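Local structure of lipase, class 3 (6L7N) at residues V71-S85 against N136-G149. The protein probably hydrolyses the ester bonds of triacylglycerols and related lipids, as a fungal class 3 lipase of the alpha/beta-hydrolase fold. Sequence-based numbering, arbitrary orientation.
Sequences VDHANEAVVLSFRGS and NPGYELAVVGHSLG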
ATOM      1  N   VAL A  71      13.315  -1.541 -10.291  1.00 10.74           N
ATOM      2  CA  VAL A  71      14.116  -0.322 -10.306  1.00 10.89           C
ATOM      3  C   VAL A  71      13.606   0.586 -11.412  1.00 13.31           C
ATOM      4  O   VAL A  71      13.414   0.144 -12.553  1.00 13.77           O
ATOM      5  CB  VAL A  71      15.622  -0.604 -10.473  1.00 16.15           C
ATOM      6  CG1 VAL A  71      16.317   0.674 -10.908  1.00 17.54           C
ATOM      7  CG2 VAL A  71      16.243  -1.079  -9.131  1.00 21.19           C
ATOM      8  N   ASP A  72      13.406   1.854 -11.064  1.00 11.99           N
ATOM      9  CA  ASP A  72      12.867   2.903 -11.915  1.00 16.89           C
ATOM     10  C   ASP A  72      13.989   3.925 -12.080  1.00 17.03           C
ATOM     11  O   ASP A  72      14.249   4.724 -11.173  1.00 13.55           O
ATOM     12  CB  ASP A  72      11.621   3.489 -11.257  1.00 14.24           C
ATOM     13  CG  ASP A  72      11.030   4.648 -12.013  1.00 19.07           C
ATOM     14  OD1 ASP A  72      11.696   5.234 -12.906  1.00 18.45           O
ATOM     15  OD2 ASP A  72       9.869   4.968 -11.694  1.00 12.34           O
ATOM     16  N   HIS A  73      14.677   3.863 -13.223  1.00 19.77           N
ATOM     17  CA  HIS A  73      15.757   4.796 -13.517  1.00 17.56           C
ATOM     18  C   HIS A  73      15.255   6.175 -13.911  1.00 21.31           C
ATOM     19  O   HIS A  73      16.009   7.151 -13.812  1.00 23.84           O
ATOM     20  CB  HIS A  73      16.638   4.229 -14.635  1.00 20.40           C
ATOM     21  CG  HIS A  73      17.343   2.968 -14.256  1.00 17.77           C
ATOM     22  ND1 HIS A  73      18.328   2.933 -13.297  1.00 19.65           N
ATOM     23  CD2 HIS A  73      17.195   1.695 -14.692  1.00 22.34           C
ATOM     24  CE1 HIS A  73      18.768   1.695 -13.164  1.00 20.08           C
ATOM     25  NE2 HIS A  73      18.093   0.922 -13.996  1.00 23.02           N
ATOM     26  N   ALA A  74      14.014   6.280 -14.377  1.00 16.79           N
ATOM     27  CA  ALA A  74      13.467   7.595 -14.684  1.00 21.59           C
ATOM     28  C   ALA A  74      13.262   8.412 -13.416  1.00 26.17           C
ATOM     29  O   ALA A  74      13.611   9.599 -13.372  1.00 27.15           O
ATOM     30  CB  ALA A  74      12.158   7.452 -15.460  1.00 20.72           C
ATOM     31  N   ASN A  75      12.723   7.794 -12.366  1.00 17.76           N
ATOM     32  CA  ASN A  75      12.425   8.500 -11.126  1.00 19.60           C
ATOM     33  C   ASN A  75      13.417   8.185 -10.012  1.00 16.28           C
ATOM     34  O   ASN A  75      13.201   8.600  -8.869  1.00 15.02           O
ATOM     35  CB  ASN A  75      10.991   8.194 -10.682  1.00 20.61           C
ATOM     36  CG  ASN A  75       9.958   8.631 -11.717  1.00 25.93           C
ATOM     37  OD1 ASN A  75       9.730   9.825 -11.911  1.00 23.02           O
ATOM     38  ND2 ASN A  75       9.344   7.664 -12.394  1.00 20.71           N
ATOM     39  N   GLU A  76      14.507   7.482 -10.323  1.00 15.82           N
ATOM     40  CA  GLU A  76      15.574   7.173  -9.372  1.00 11.81           C
ATOM     41  C   GLU A  76      15.008   6.529  -8.105  1.00 15.96           C
ATOM     42  O   GLU A  76      15.181   7.016  -6.987  1.00 10.40           O
ATOM     43  CB  GLU A  76      16.397   8.428  -9.036  1.00 19.30           C
ATOM     44  CG  GLU A  76      17.296   8.903 -10.194  1.00 13.94           C
ATOM     45  CD  GLU A  76      18.523   9.699  -9.733  1.00 38.17           C
ATOM     46  OE1 GLU A  76      19.191   9.288  -8.758  1.00 34.64           O
ATOM     47  OE2 GLU A  76      18.839  10.734 -10.359  1.00 40.27           O
ATOM     48  N   ALA A  77      14.303   5.420  -8.297  1.00 12.22           N
ATOM     49  CA  ALA A  77      13.675   4.762  -7.160  1.00  8.71           C
ATOM     50  C   ALA A  77      13.768   3.251  -7.277  1.00 14.32           C
ATOM     51  O   ALA A  77      13.612   2.690  -8.364  1.00 13.23           O
ATOM     52  CB  ALA A  77      12.202   5.171  -7.019  1.00 12.09           C
ATOM     53  N   VAL A  78      14.039   2.604  -6.142  1.00  8.55           N
ATOM     54  CA  VAL A  78      13.792   1.184  -5.957  1.00  8.14           C
ATOM     55  C   VAL A  78      12.388   1.056  -5.398  1.00 13.81           C
ATOM     56  O   VAL A  78      12.022   1.795  -4.479  1.00  9.55           O
ATOM     57  CB  VAL A  78      14.831   0.565  -5.009  1.00 12.36           C
ATOM     58  CG1 VAL A  78      14.512  -0.888  -4.728  1.00 13.51           C
ATOM     59  CG2 VAL A  78      16.234   0.696  -5.625  1.00 11.25           C
ATOM     60  N   VAL A  79      11.594   0.154  -5.974  1.00  6.62           N
ATOM     61  CA  VAL A  79      10.169   0.047  -5.679  1.00  9.76           C
ATOM     62  C   VAL A  79       9.893  -1.343  -5.136  1.00 11.10           C
ATOM     63  O   VAL A  79      10.170  -2.346  -5.803  1.00  8.41           O
ATOM     64  CB  VAL A  79       9.300   0.328  -6.914  1.00  8.19           C
ATOM     65  CG1 VAL A  79       7.816   0.154  -6.592  1.00  8.89           C
ATOM     66  CG2 VAL A  79       9.587   1.731  -7.470  1.00 10.70           C
ATOM     67  N   LEU A  80       9.328  -1.398  -3.939  1.00  5.35           N
ATOM     68  CA  LEU A  80       8.914  -2.635  -3.297  1.00  6.40           C
ATOM     69  C   LEU A  80       7.395  -2.619  -3.294  1.00  8.90           C
ATOM     70  O   LEU A  80       6.795  -1.803  -2.591  1.00  7.46           O
ATOM     71  CB  LEU A  80       9.459  -2.714  -1.873  1.00  6.27           C
ATOM     72  CG  LEU A  80       8.976  -3.867  -0.991  1.00  7.99           C
ATOM     73  CD1 LEU A  80       9.146  -5.216  -1.695  1.00 12.22           C
ATOM     74  CD2 LEU A  80       9.742  -3.815   0.341  1.00  6.14           C
ATOM     75  N   SER A  81       6.780  -3.516  -4.062  1.00  8.89           N
ATOM     76  CA  SER A  81       5.336  -3.518  -4.258  1.00  9.92           C
ATOM     77  C   SER A  81       4.735  -4.806  -3.718  1.00 10.41           C
ATOM     78  O   SER A  81       5.241  -5.900  -4.015  1.00  8.78           O
ATOM     79  CB  SER A  81       4.991  -3.367  -5.737  1.00 10.91           C
ATOM     80  OG  SER A  81       3.616  -3.609  -5.955  1.00 26.54           O
ATOM     81  N   PHE A  82       3.646  -4.664  -2.948  1.00  7.04           N
ATOM     82  CA  PHE A  82       2.940  -5.786  -2.334  1.00  8.65           C
ATOM     83  C   PHE A  82       1.506  -5.886  -2.833  1.00  8.84           C
ATOM     84  O   PHE A  82       0.772  -4.888  -2.839  1.00  8.11           O
ATOM     85  CB  PHE A  82       2.884  -5.650  -0.804  1.00  4.49           C
ATOM     86  CG  PHE A  82       4.204  -5.776  -0.123  1.00  7.80           C
ATOM     87  CD1 PHE A  82       4.741  -7.020   0.161  1.00 10.29           C
ATOM     88  CD2 PHE A  82       4.900  -4.645   0.266  1.00  5.52           C
ATOM     89  CE1 PHE A  82       5.962  -7.127   0.807  1.00 13.07           C
ATOM     90  CE2 PHE A  82       6.103  -4.745   0.909  1.00  7.09           C
ATOM     91  CZ  PHE A  82       6.645  -5.993   1.180  1.00 10.38           C
ATOM     92  N   ARG A  83       1.103  -7.097  -3.208  1.00  6.64           N
ATOM     93  CA  ARG A  83      -0.290  -7.472  -3.402  1.00  5.58           C
ATOM     94  C   ARG A  83      -0.655  -8.488  -2.329  1.00  8.90           C
ATOM     95  O   ARG A  83       0.061  -9.479  -2.132  1.00  9.71           O
ATOM     96  CB  ARG A  83      -0.514  -8.064  -4.803  1.00  9.19           C
ATOM     97  CG  ARG A  83      -1.974  -8.241  -5.190  1.00 14.01           C
ATOM     98  CD  ARG A  83      -2.241  -9.605  -5.855  1.00 16.94           C
ATOM     99  NE  ARG A  83      -2.237 -10.688  -4.875  1.00 10.43           N
ATOM    100  CZ  ARG A  83      -2.024 -11.966  -5.160  1.00 13.37           C
ATOM    101  NH1 ARG A  83      -2.034 -12.878  -4.188  1.00 17.88           N
ATOM    102  NH2 ARG A  83      -1.823 -12.346  -6.413  1.00 12.44           N
ATOM    103  N   GLY A  84      -1.752  -8.236  -1.622  1.00  9.99           N
ATOM    104  CA  GLY A  84      -2.266  -9.171  -0.646  1.00 13.86           C
ATOM    105  C   GLY A  84      -3.296 -10.097  -1.257  1.00 11.14           C
ATOM    106  O   GLY A  84      -3.483 -10.163  -2.473  1.00 10.23           O
ATOM    107  N   SER A  85      -3.994 -10.819  -0.382  1.00 11.05           N
ATOM    108  CA  SER A  85      -5.063 -11.677  -0.858  1.00 13.75           C
ATOM    109  C   SER A  85      -6.094 -10.853  -1.614  1.00 17.54           C
ATOM    110  O   SER A  85      -6.488  -9.773  -1.171  1.00 22.72           O
ATOM    111  CB  SER A  85      -5.727 -12.396   0.310  1.00 14.13           C
ATOM    112  OG  SER A  85      -6.926 -13.006  -0.131  1.00 22.05           O
ATOM    113  N   ASN A 136      22.157   0.802  -6.749  1.00 16.95           N
ATOM    114  CA  ASN A 136      21.570   2.095  -7.122  1.00 15.14           C
ATOM    115  C   ASN A 136      21.639   3.055  -5.935  1.00 14.61           C
ATOM    116  O   ASN A 136      20.609   3.409  -5.350  1.00 12.40           O
ATOM    117  CB  ASN A 136      20.122   1.917  -7.580  1.00 14.73           C
ATOM    118  CG  ASN A 136      20.005   1.033  -8.805  1.00 22.02           C
ATOM    119  OD1 ASN A 136      20.131   1.500  -9.941  1.00 18.80           O
ATOM    120  ND2 ASN A 136      19.785  -0.249  -8.579  1.00 21.45           N
ATOM    121  N   PRO A 137      22.839   3.543  -5.599  1.00 18.08           N
ATOM    122  CA  PRO A 137      23.042   4.186  -4.286  1.00 16.99           C
ATOM    123  C   PRO A 137      22.293   5.498  -4.082  1.00 23.26           C
ATOM    124  O   PRO A 137      21.963   5.826  -2.935  1.00 22.23           O
ATOM    125  CB  PRO A 137      24.561   4.408  -4.246  1.00 21.96           C
ATOM    126  CG  PRO A 137      24.967   4.503  -5.684  1.00 17.83           C
ATOM    127  CD  PRO A 137      24.083   3.497  -6.391  1.00 21.14           C
ATOM    128  N   GLY A 138      22.060   6.278  -5.129  1.00 20.42           N
ATOM    129  CA  GLY A 138      21.379   7.546  -4.972  1.00 16.47           C
ATOM    130  C   GLY A 138      19.871   7.454  -5.056  1.00 17.97           C
ATOM    131  O   GLY A 138      19.192   8.488  -5.092  1.00 13.46           O
ATOM    132  N   TYR A 139      19.326   6.245  -5.083  1.00 13.29           N
ATOM    133  CA  TYR A 139      17.903   6.054  -5.329  1.00 13.58           C
ATOM    134  C   TYR A 139      17.132   6.024  -4.015  1.00  9.83           C
ATOM    135  O   TYR A 139      17.632   5.566  -2.985  1.00 13.70           O
ATOM    136  CB  TYR A 139      17.646   4.759  -6.104  1.00 11.78           C
ATOM    137  CG  TYR A 139      17.924   4.858  -7.596  1.00 11.21           C
ATOM    138  CD1 TYR A 139      18.771   5.841  -8.105  1.00 16.10           C
ATOM    139  CD2 TYR A 139      17.344   3.973  -8.487  1.00 11.87           C
ATOM    140  CE1 TYR A 139      19.025   5.932  -9.463  1.00 15.88           C
ATOM    141  CE2 TYR A 139      17.595   4.056  -9.861  1.00 12.20           C
ATOM    142  CZ  TYR A 139      18.438   5.041 -10.337  1.00 19.05           C
ATOM    143  OH  TYR A 139      18.688   5.126 -11.698  1.00 17.06           O
ATOM    144  N   GLU A 140      15.913   6.547  -4.061  1.00 12.17           N
ATOM    145  CA  GLU A 140      15.009   6.436  -2.930  1.00  8.07           C
ATOM    146  C   GLU A 140      14.392   5.044  -2.918  1.00 11.98           C
ATOM    147  O   GLU A 140      14.489   4.281  -3.879  1.00 10.60           O
ATOM    148  CB  GLU A 140      13.927   7.517  -3.000  1.00 13.38           C
ATOM    149  CG  GLU A 140      12.896   7.286  -4.080  1.00 14.35           C
ATOM    150  CD  GLU A 140      11.842   8.379  -4.163  1.00 21.01           C
ATOM    151  OE1 GLU A 140      11.579   9.050  -3.146  1.00 23.19           O
ATOM    152  OE2 GLU A 140      11.275   8.570  -5.257  1.00 28.14           O
ATOM    153  N   LEU A 141      13.779   4.687  -1.799  1.00  7.46           N
ATOM    154  CA  LEU A 141      13.073   3.425  -1.696  1.00  5.69           C
ATOM    155  C   LEU A 141      11.612   3.772  -1.496  1.00  9.14           C
ATOM    156  O   LEU A 141      11.284   4.577  -0.621  1.00  5.95           O
ATOM    157  CB  LEU A 141      13.588   2.553  -0.541  1.00  8.56           C
ATOM    158  CG  LEU A 141      12.702   1.335  -0.210  1.00  5.78           C
ATOM    159  CD1 LEU A 141      12.666   0.306  -1.337  1.00 10.80           C
ATOM    160  CD2 LEU A 141      13.080   0.655   1.101  1.00  9.23           C
ATOM    161  N   ALA A 142      10.759   3.210  -2.338  1.00  6.04           N
ATOM    162  CA  ALA A 142       9.326   3.453  -2.309  1.00  7.98           C
ATOM    163  C   ALA A 142       8.648   2.108  -2.109  1.00  8.01           C
ATOM    164  O   ALA A 142       8.863   1.178  -2.884  1.00  7.36           O
ATOM    165  CB  ALA A 142       8.855   4.126  -3.604  1.00  9.44           C
ATOM    166  N   VAL A 143       7.848   1.997  -1.059  1.00  7.82           N
ATOM    167  CA  VAL A 143       7.093   0.796  -0.768  1.00  5.90           C
ATOM    168  C   VAL A 143       5.638   1.126  -1.037  1.00  5.66           C
ATOM    169  O   VAL A 143       5.137   2.151  -0.562  1.00  7.05           O
ATOM    170  CB  VAL A 143       7.296   0.349   0.688  1.00  8.13           C
ATOM    171  CG1 VAL A 143       6.650  -0.997   0.926  1.00  7.28           C
ATOM    172  CG2 VAL A 143       8.790   0.344   1.051  1.00  8.54           C
ATOM    173  N   VAL A 144       4.980   0.290  -1.834  1.00  4.11           N
ATOM    174  CA  VAL A 144       3.658   0.634  -2.329  1.00  4.28           C
ATOM    175  C   VAL A 144       2.755  -0.596  -2.317  1.00  5.09           C
ATOM    176  O   VAL A 144       3.202  -1.738  -2.475  1.00  6.32           O
ATOM    177  CB  VAL A 144       3.758   1.258  -3.740  1.00  7.05           C
ATOM    178  CG1 VAL A 144       4.500   0.310  -4.680  1.00 12.25           C
ATOM    179  CG2 VAL A 144       2.381   1.595  -4.302  1.00  7.66           C
ATOM    180  N   GLY A 145       1.471  -0.348  -2.100  1.00  7.31           N
ATOM    181  CA  GLY A 145       0.508  -1.417  -2.320  1.00  4.92           C
ATOM    182  C   GLY A 145      -0.892  -0.856  -2.284  1.00  4.66           C
ATOM    183  O   GLY A 145      -1.105   0.311  -1.951  1.00  6.42           O
ATOM    184  N   HIS A 146      -1.847  -1.720  -2.624  1.00  4.44           N
ATOM    185  CA  HIS A 146      -3.260  -1.380  -2.618  1.00  5.98           C
ATOM    186  C   HIS A 146      -3.994  -2.451  -1.824  1.00  4.13           C
ATOM    187  O   HIS A 146      -3.569  -3.609  -1.792  1.00  6.05           O
ATOM    188  CB  HIS A 146      -3.810  -1.285  -4.063  1.00  5.65           C
ATOM    189  CG  HIS A 146      -5.306  -1.203  -4.155  1.00  7.36           C
ATOM    190  ND1 HIS A 146      -6.088  -2.293  -4.482  1.00  8.69           N
ATOM    191  CD2 HIS A 146      -6.160  -0.160  -4.001  1.00  5.60           C
ATOM    192  CE1 HIS A 146      -7.361  -1.928  -4.512  1.00 12.64           C
ATOM    193  NE2 HIS A 146      -7.433  -0.638  -4.228  1.00  7.34           N
ATOM    194  N   SER A 147      -5.083  -2.058  -1.177  1.00  7.47           N
ATOM    195  CA  SER A 147      -5.967  -3.025  -0.504  1.00  3.97           C
ATOM    196  C   SER A 147      -5.171  -3.718   0.607  1.00  5.49           C
ATOM    197  O   SER A 147      -4.369  -3.063   1.283  1.00  5.42           O
ATOM    198  CB  SER A 147      -6.565  -3.965  -1.533  1.00  6.83           C
ATOM    199  OG  SER A 147      -7.576  -4.768  -0.961  1.00  9.09           O
ATOM    200  N   LEU A 148      -5.388  -5.021   0.846  1.00  6.71           N
ATOM    201  CA  LEU A 148      -4.626  -5.717   1.881  1.00  5.30           C
ATOM    202  C   LEU A 148      -3.129  -5.631   1.622  1.00  6.02           C
ATOM    203  O   LEU A 148      -2.338  -5.577   2.572  1.00  6.30           O
ATOM    204  CB  LEU A 148      -5.072  -7.180   1.985  1.00  8.66           C
ATOM    205  CG  LEU A 148      -6.585  -7.367   2.127  1.00  9.94           C
ATOM    206  CD1 LEU A 148      -6.953  -8.833   2.421  1.00 16.91           C
ATOM    207  CD2 LEU A 148      -7.115  -6.439   3.191  1.00 10.50           C
ATOM    208  N   GLY A 149      -2.714  -5.582   0.350  1.00  4.70           N
ATOM    209  CA  GLY A 149      -1.304  -5.364   0.067  1.00  3.81           C
ATOM    210  C   GLY A 149      -0.787  -4.062   0.649  1.00  4.42           C
ATOM    211  O   GLY A 149       0.353  -3.983   1.121  1.00  6.10           O
TER
HETATM  212  O   HOH W   1      -1.266  -3.910  -4.226  1.00  4.97           O
HETATM  213  O   HOH W   2      -3.576  -6.316  -2.390  1.00  9.97           O
HETATM  214  O   HOH W   3      -6.077  -7.246  -1.666  1.00 16.23           O
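Tyr139 lays one face of its ring against Glu76, whose CA stands 3.5 Å from the ring centroid and only 2° off the normal, a CH-pi contact. On that same face Glu76 CB lies over the CD1-CE1 rim of Tyr139 and Glu76 CG overhangs it, while Asn136 CB lies over the opposite face, toward the rim. With CG anti to its carbonyl carbon (chi1 -79°), the ring reaches the 73-76 turn, where Tyr139 OH and His73 ND1 share a hydrogen bond of 2.7 Å in the imidazole plane; either could donate. A leucine in place of Tyr139 would probably leave His73 ND1 without this partner and strip the flat cover from Glu76 CA.

The turn itself is braced by Asp72: OD1 accepts from Asn75 N, an Asx motif, and OD2 takes Asn75 ND2 at 2.8 Å as well as Tyr18 OH. Beyond it, strands 77-83 and 140-146 run parallel. Five fairly straight backbone bonds, from Val78 N to Glu140 O (2.9 Å) through to Phe82 N to Val144 O (3.0 Å), follow the more bent one from Glu140 N to Glu76 O. On the Leu80 face, Val143 CG1 meets the Phe82 ring edge at CE2, 3.8 Å away, and helix 148-161 covers both residues.

Past Val144 the strands part, and water 1 bridges Phe82 O (2.7 Å) to His146 N, while water 2 joins Gly84 N to His146 O. Ser147 OG bonds His261 NE2; its positive phi (63°) makes the strained strand-to-helix turn expected of a GxSxG nucleophile elbow. The bend into this probable elbow thus leaves those four backbone groups with water partners.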